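Local atomic coordinates of adenylate kinase (Thermus thermophilus, PDB entry 3CM0), a protein that catalyses the reversible transfer of the terminal phosphate of ATP to AMP, giving two ADP and so helping to balance cellular adenine nucleotides. Residues Q5-L10 with G108-E113; T104-V109 with R161-R166. One frame throughout, in Å; residues are numbered along the deposited sequence.

Contact 1 of 2, residues Q5-L10 with G108-E113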
loop_
_atom_site.group_PDB
_atom_site.type_symbol
_atom_site.label_atom_id
_atom_site.label_comp_id
_atom_site.label_asym_id
_atom_site.label_seq_id
_atom_site.Cartn_x
_atom_site.Cartn_y
_atom_site.Cartn_z
ATOM N N GLN A 5 -13.927 -5.402 7.260
ATOM C CA GLN A 5 -12.648 -5.185 7.920
ATOM C C GLN A 5 -11.616 -4.769 6.887
ATOM O O GLN A 5 -11.582 -5.280 5.761
ATOM C CB GLN A 5 -12.195 -6.463 8.629
ATOM C CG GLN A 5 -13.141 -6.897 9.709
ATOM C CD GLN A 5 -12.655 -8.123 10.451
ATOM O OE1 GLN A 5 -12.097 -9.040 9.852
ATOM N NE2 GLN A 5 -12.879 -8.151 11.763
ATOM N N ALA A 6 -10.771 -3.812 7.253
ATOM C CA ALA A 6 -9.755 -3.372 6.307
ATOM C C ALA A 6 -8.387 -3.374 6.977
ATOM O O ALA A 6 -8.290 -3.217 8.192
ATOM C CB ALA A 6 -10.070 -1.926 5.823
ATOM N N VAL A 7 -7.360 -3.596 6.160
ATOM C CA VAL A 7 -5.975 -3.470 6.624
ATOM C C VAL A 7 -5.201 -2.661 5.598
ATOM O O VAL A 7 -5.341 -2.869 4.395
ATOM C CB VAL A 7 -5.270 -4.833 6.820
ATOM C CG1 VAL A 7 -3.820 -4.582 7.318
ATOM C CG2 VAL A 7 -6.005 -5.645 7.879
ATOM N N ILE A 8 -4.376 -1.712 6.069
ATOM C CA ILE A 8 -3.572 -0.906 5.192
ATOM C C ILE A 8 -2.113 -1.217 5.484
ATOM O O ILE A 8 -1.741 -1.304 6.652
ATOM C CB ILE A 8 -3.811 0.614 5.478
ATOM C CG1 ILE A 8 -5.240 0.998 5.047
ATOM C CG2 ILE A 8 -2.810 1.448 4.733
ATOM C CD1 ILE A 8 -5.704 2.445 5.567
ATOM N N PHE A 9 -1.317 -1.429 4.441
ATOM C CA PHE A 9 0.135 -1.686 4.629
ATOM C C PHE A 9 0.987 -0.516 4.143
ATOM O O PHE A 9 0.811 -0.046 3.019
ATOM C CB PHE A 9 0.577 -2.934 3.819
ATOM C CG PHE A 9 0.224 -4.228 4.457
ATOM C CD1 PHE A 9 1.188 -4.954 5.159
ATOM C CD2 PHE A 9 -1.071 -4.743 4.372
ATOM C CE1 PHE A 9 0.860 -6.174 5.740
ATOM C CE2 PHE A 9 -1.398 -5.956 4.953
ATOM C CZ PHE A 9 -0.440 -6.675 5.637
ATOM N N LEU A 10 1.939 -0.070 4.980
ATOM C CA LEU A 10 2.886 0.994 4.631
ATOM C C LEU A 10 4.330 0.456 4.885
ATOM O O LEU A 10 4.575 -0.350 5.787
ATOM C CB LEU A 10 2.679 2.240 5.497
ATOM C CG LEU A 10 1.298 2.930 5.447
ATOM C CD1 LEU A 10 1.304 4.072 6.440
ATOM C CD2 LEU A 10 0.986 3.433 4.030
ATOM N N GLY A 108 -6.050 -2.034 11.378
ATOM C CA GLY A 108 -4.731 -1.481 11.647
ATOM C C GLY A 108 -4.038 -1.034 10.376
ATOM O O GLY A 108 -4.450 -1.385 9.274
ATOM N N VAL A 109 -3.021 -0.191 10.543
ATOM C CA VAL A 109 -2.204 0.272 9.449
ATOM C C VAL A 109 -0.838 -0.292 9.820
ATOM O O VAL A 109 -0.203 0.146 10.768
ATOM C CB VAL A 109 -2.160 1.829 9.412
ATOM C CG1 VAL A 109 -1.242 2.308 8.331
ATOM C CG2 VAL A 109 -3.597 2.308 9.105
ATOM N N VAL A 110 -0.420 -1.297 9.078
ATOM C CA VAL A 110 0.854 -1.972 9.341
ATOM C C VAL A 110 2.010 -1.155 8.777
ATOM O O VAL A 110 2.022 -0.833 7.596
ATOM C CB VAL A 110 0.838 -3.365 8.679
ATOM C CG1 VAL A 110 2.202 -4.068 8.858
ATOM C CG2 VAL A 110 -0.270 -4.170 9.286
ATOM N N LEU A 111 2.981 -0.812 9.636
ATOM C CA LEU A 111 4.151 -0.066 9.171
ATOM C C LEU A 111 5.342 -0.987 9.395
ATOM O O LEU A 111 5.744 -1.211 10.547
ATOM C CB LEU A 111 4.356 1.227 9.984
ATOM C CG LEU A 111 5.616 2.029 9.558
ATOM C CD1 LEU A 111 5.442 2.623 8.155
ATOM C CD2 LEU A 111 5.794 3.213 10.564
ATOM N N VAL A 112 5.873 -1.540 8.306
ATOM C CA VAL A 112 7.008 -2.457 8.407
ATOM C C VAL A 112 8.284 -1.641 8.512
ATOM O O VAL A 112 8.610 -0.862 7.621
ATOM C CB VAL A 112 7.070 -3.386 7.177
ATOM C CG1 VAL A 112 8.206 -4.425 7.354
ATOM C CG2 VAL A 112 5.705 -4.098 7.007
ATOM N N GLU A 113 9.028 -1.870 9.605
ATOM C CA GLU A 113 10.236 -1.087 9.888
ATOM C C GLU A 113 11.482 -1.949 9.806
ATOM O O GLU A 113 11.521 -3.040 10.378
ATOM C CB GLU A 113 10.123 -0.504 11.303
ATOM C CG GLU A 113 8.878 0.366 11.495
ATOM C CD GLU A 113 8.806 0.996 12.890
ATOM O OE1 GLU A 113 9.278 0.363 13.867
ATOM O OE2 GLU A 113 8.243 2.094 13.009
#
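Strands 5-10 and 108-113 run parallel, 21° apart, and Ile8 and Leu10 each bond across through both N and O: Ile8 N donates to Gly108 O, Val110 N to Ile8 O (2.8 Å), Leu10 N to Val110 O (2.7 Å) and Val112 N to Leu10 O. Val109 CA adds a CA-H...O contact, 3.2 Å from Ile8 O. On one face of the sheet Val110 lies beside Phe9 with CB over the ring, a CH-pi contact 4.3 Å from its centroid. Strand 4-10 is the central strand of the parallel sheet of the P-loop NTPase core, strand 104-113 lies next to it, and Val112 also touches Ala15 of the predicted ATP-binding loop. Phe9, broad and apolar, fills the layer beneath helix 17-28, meeting Ala21 and Leu24; with an alanine here, Val110 would lose its ring and a gap would probably open under that helix. On the other face the beta-branched Val109 spans two partners. Its CG1, anti to the backbone N (chi1 176°), reaches Leu10 CD1 at 3.6 Å, while CG2 sits 4.0 Å from Ile8 CB. Further along, Leu111 turns CD1 across to 3.9 Å from Leu10 CB.

Contact 2 of 2, residues T104-V109 with R161-R166; sequences TRLLGV and RGVLKR
Val109 is gripped through both its backbone N-H and its C=O by the chain on its far side. Its N donates to Val163 O (2.9 Å), and its O accepts from Lys165 N (2.8 Å); in both bonds the donor stands clearly tilted from the acceptor's carbonyl plane, the second by 30°. The side chains of Val163 and Leu106 cross at about a right angle, Val163 CG2 meeting Leu106 CD2 at 4.0 Å, and the same methyl lies 4.0 Å from Val109 CG2. With chi1 of Val163 at -60°, its CG2 sits between its own N and carbonyl carbon, a crowded place that a small methyl can accept, and from it both partners are met at once. Leu164 brings CD1 to Val109 CG1 and against Val109 O. Lys165 bends at chi2 (-66°), so that its aliphatic chain runs back past Gly108 toward the Leu107 carbonyl: CG is 4.0 Å from Gly108 CA and CE 3.7 Å from Leu107 O. Glycine suits position 108 twice over, since a CB would collide with Lys165 CG and its backbone angles would press any CB against the preceding carbonyl. Farther out, helix 137-160 covers the apolar side, Tyr158 touching Val109 and Val163 while Val155 packs on Leu164. That helix ends in a Schellman motif at Gly162, whose positive phi turns the chain into the strand. Arg166 forms salt bridges with Glu159 of the helix and with Glu113, tying the helix to the neighbouring strand. The short strand 164-168 forms one border of the sheet, as the last strand of a beta-alpha-beta crossover in the CORE domain of an adenylate kinase.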
loop_
_atom_site.group_PDB
_atom_site.type_symbol
_atom_site.label_atom_id
_atom_site.label_comp_id
_atom_site.label_asym_id
_atom_site.label_seq_id
_atom_site.Cartn_x
_atom_site.Cartn_y
_atom_site.Cartn_z
ATOM N N THR A 104 -16.955 -0.374 7.531
ATOM C CA THR A 104 -15.737 -1.194 7.444
ATOM C C THR A 104 -14.759 -0.751 8.545
ATOM O O THR A 104 -14.324 0.399 8.567
ATOM C CB THR A 104 -15.070 -1.007 6.075
ATOM O OG1 THR A 104 -16.001 -1.311 5.032
ATOM C CG2 THR A 104 -13.851 -1.935 5.944
ATOM N N ARG A 105 -14.429 -1.660 9.453
ATOM C CA ARG A 105 -13.534 -1.335 10.549
ATOM C C ARG A 105 -12.084 -1.476 10.099
ATOM O O ARG A 105 -11.713 -2.495 9.508
ATOM C CB ARG A 105 -13.825 -2.273 11.724
ATOM C CG ARG A 105 -12.842 -2.166 12.868
ATOM C CD ARG A 105 -13.355 -2.957 14.079
ATOM N NE ARG A 105 -12.499 -2.745 15.239
ATOM C CZ ARG A 105 -11.284 -3.266 15.366
ATOM N NH1 ARG A 105 -10.796 -4.032 14.407
ATOM N NH2 ARG A 105 -10.545 -2.999 16.435
ATOM N N LEU A 106 -11.277 -0.446 10.370
ATOM C CA LEU A 106 -9.851 -0.475 10.013
ATOM C C LEU A 106 -9.160 -1.206 11.165
ATOM O O LEU A 106 -9.072 -0.678 12.279
ATOM C CB LEU A 106 -9.313 0.966 9.892
ATOM C CG LEU A 106 -7.826 1.144 9.580
ATOM C CD1 LEU A 106 -7.442 0.388 8.267
ATOM C CD2 LEU A 106 -7.548 2.654 9.457
ATOM N N LEU A 107 -8.722 -2.433 10.908
ATOM C CA LEU A 107 -8.053 -3.265 11.919
ATOM C C LEU A 107 -6.685 -2.710 12.314
ATOM O O LEU A 107 -6.197 -2.934 13.429
ATOM C CB LEU A 107 -7.832 -4.700 11.404
ATOM C CG LEU A 107 -9.110 -5.521 11.125
ATOM C CD1 LEU A 107 -8.764 -6.891 10.545
ATOM C CD2 LEU A 107 -9.870 -5.679 12.410
ATOM N N GLY A 108 -6.050 -2.034 11.378
ATOM C CA GLY A 108 -4.731 -1.481 11.647
ATOM C C GLY A 108 -4.038 -1.034 10.376
ATOM O O GLY A 108 -4.450 -1.385 9.274
ATOM N N VAL A 109 -3.021 -0.191 10.543
ATOM C CA VAL A 109 -2.204 0.272 9.449
ATOM C C VAL A 109 -0.838 -0.292 9.820
ATOM O O VAL A 109 -0.203 0.146 10.768
ATOM C CB VAL A 109 -2.160 1.829 9.412
ATOM C CG1 VAL A 109 -1.242 2.308 8.331
ATOM C CG2 VAL A 109 -3.597 2.308 9.105
ATOM N N ARG A 161 -4.692 8.456 15.560
ATOM C CA ARG A 161 -5.940 7.728 15.714
ATOM C C ARG A 161 -5.802 6.389 16.397
ATOM O O ARG A 161 -6.777 5.640 16.507
ATOM C CB ARG A 161 -6.588 7.549 14.333
ATOM C CG ARG A 161 -7.115 8.842 13.788
ATOM C CD ARG A 161 -7.252 8.895 12.267
ATOM N NE ARG A 161 -7.893 10.162 11.878
ATOM C CZ ARG A 161 -7.298 11.355 11.840
ATOM N NH1 ARG A 161 -6.003 11.506 12.139
ATOM N NH2 ARG A 161 -8.024 12.426 11.571
ATOM N N GLY A 162 -4.591 6.094 16.843
ATOM C CA GLY A 162 -4.304 4.846 17.525
ATOM C C GLY A 162 -4.385 3.568 16.710
ATOM O O GLY A 162 -4.456 2.479 17.296
ATOM N N VAL A 163 -4.310 3.684 15.380
ATOM C CA VAL A 163 -4.431 2.524 14.518
ATOM C C VAL A 163 -3.125 2.090 13.846
ATOM O O VAL A 163 -3.106 1.101 13.099
ATOM C CB VAL A 163 -5.549 2.721 13.415
ATOM C CG1 VAL A 163 -6.920 2.967 14.070
ATOM C CG2 VAL A 163 -5.192 3.885 12.463
ATOM N N LEU A 164 -2.034 2.799 14.134
ATOM C CA LEU A 164 -0.746 2.434 13.510
ATOM C C LEU A 164 -0.166 1.228 14.256
ATOM O O LEU A 164 -0.127 1.201 15.493
ATOM C CB LEU A 164 0.225 3.620 13.583
ATOM C CG LEU A 164 1.565 3.453 12.846
ATOM C CD1 LEU A 164 1.250 3.482 11.326
ATOM C CD2 LEU A 164 2.525 4.659 13.198
ATOM N N LYS A 165 0.283 0.239 13.499
ATOM C CA LYS A 165 0.870 -0.979 14.063
ATOM C C LYS A 165 2.285 -1.064 13.501
ATOM O O LYS A 165 2.487 -1.456 12.344
ATOM C CB LYS A 165 0.081 -2.229 13.599
ATOM C CG LYS A 165 -1.410 -2.164 13.825
ATOM C CD LYS A 165 -1.722 -2.156 15.285
ATOM C CE LYS A 165 -3.232 -2.114 15.527
ATOM N NZ LYS A 165 -3.505 -2.014 17.002
ATOM N N ARG A 166 3.262 -0.649 14.306
ATOM C CA ARG A 166 4.653 -0.689 13.886
ATOM C C ARG A 166 5.105 -2.115 14.095
ATOM O O ARG A 166 4.928 -2.698 15.182
ATOM C CB ARG A 166 5.493 0.272 14.741
ATOM C CG ARG A 166 5.109 1.730 14.556
ATOM C CD ARG A 166 5.794 2.593 15.638
ATOM N NE ARG A 166 5.453 4.003 15.523
ATOM C CZ ARG A 166 6.017 4.865 14.679
ATOM N NH1 ARG A 166 6.978 4.479 13.847
ATOM N NH2 ARG A 166 5.616 6.140 14.678
#

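How the contacts relate
From the N terminus, strand 4-10 runs into the predicted ATP-binding loop; the chain then passes through strand 31-33, the NMP region and strand 79-83 before contact 1 closes this excursion of 97 residues. Contact 2 closes a second, shorter one of 51 residues, from strand 104-113 through the LID region and helix 137-160 to strand 164-168. The two excursions follow one another, neither enclosing the other, and meet on strand 104-113, where Gly108 and Val109 serve both contacts. Each carries one of the two mobile regions, NMP in the first and LID in the second, and both return to the same CORE sheet. The contacts also touch directly, through the probable hydrogen bond of Ala6 N to Arg105 O.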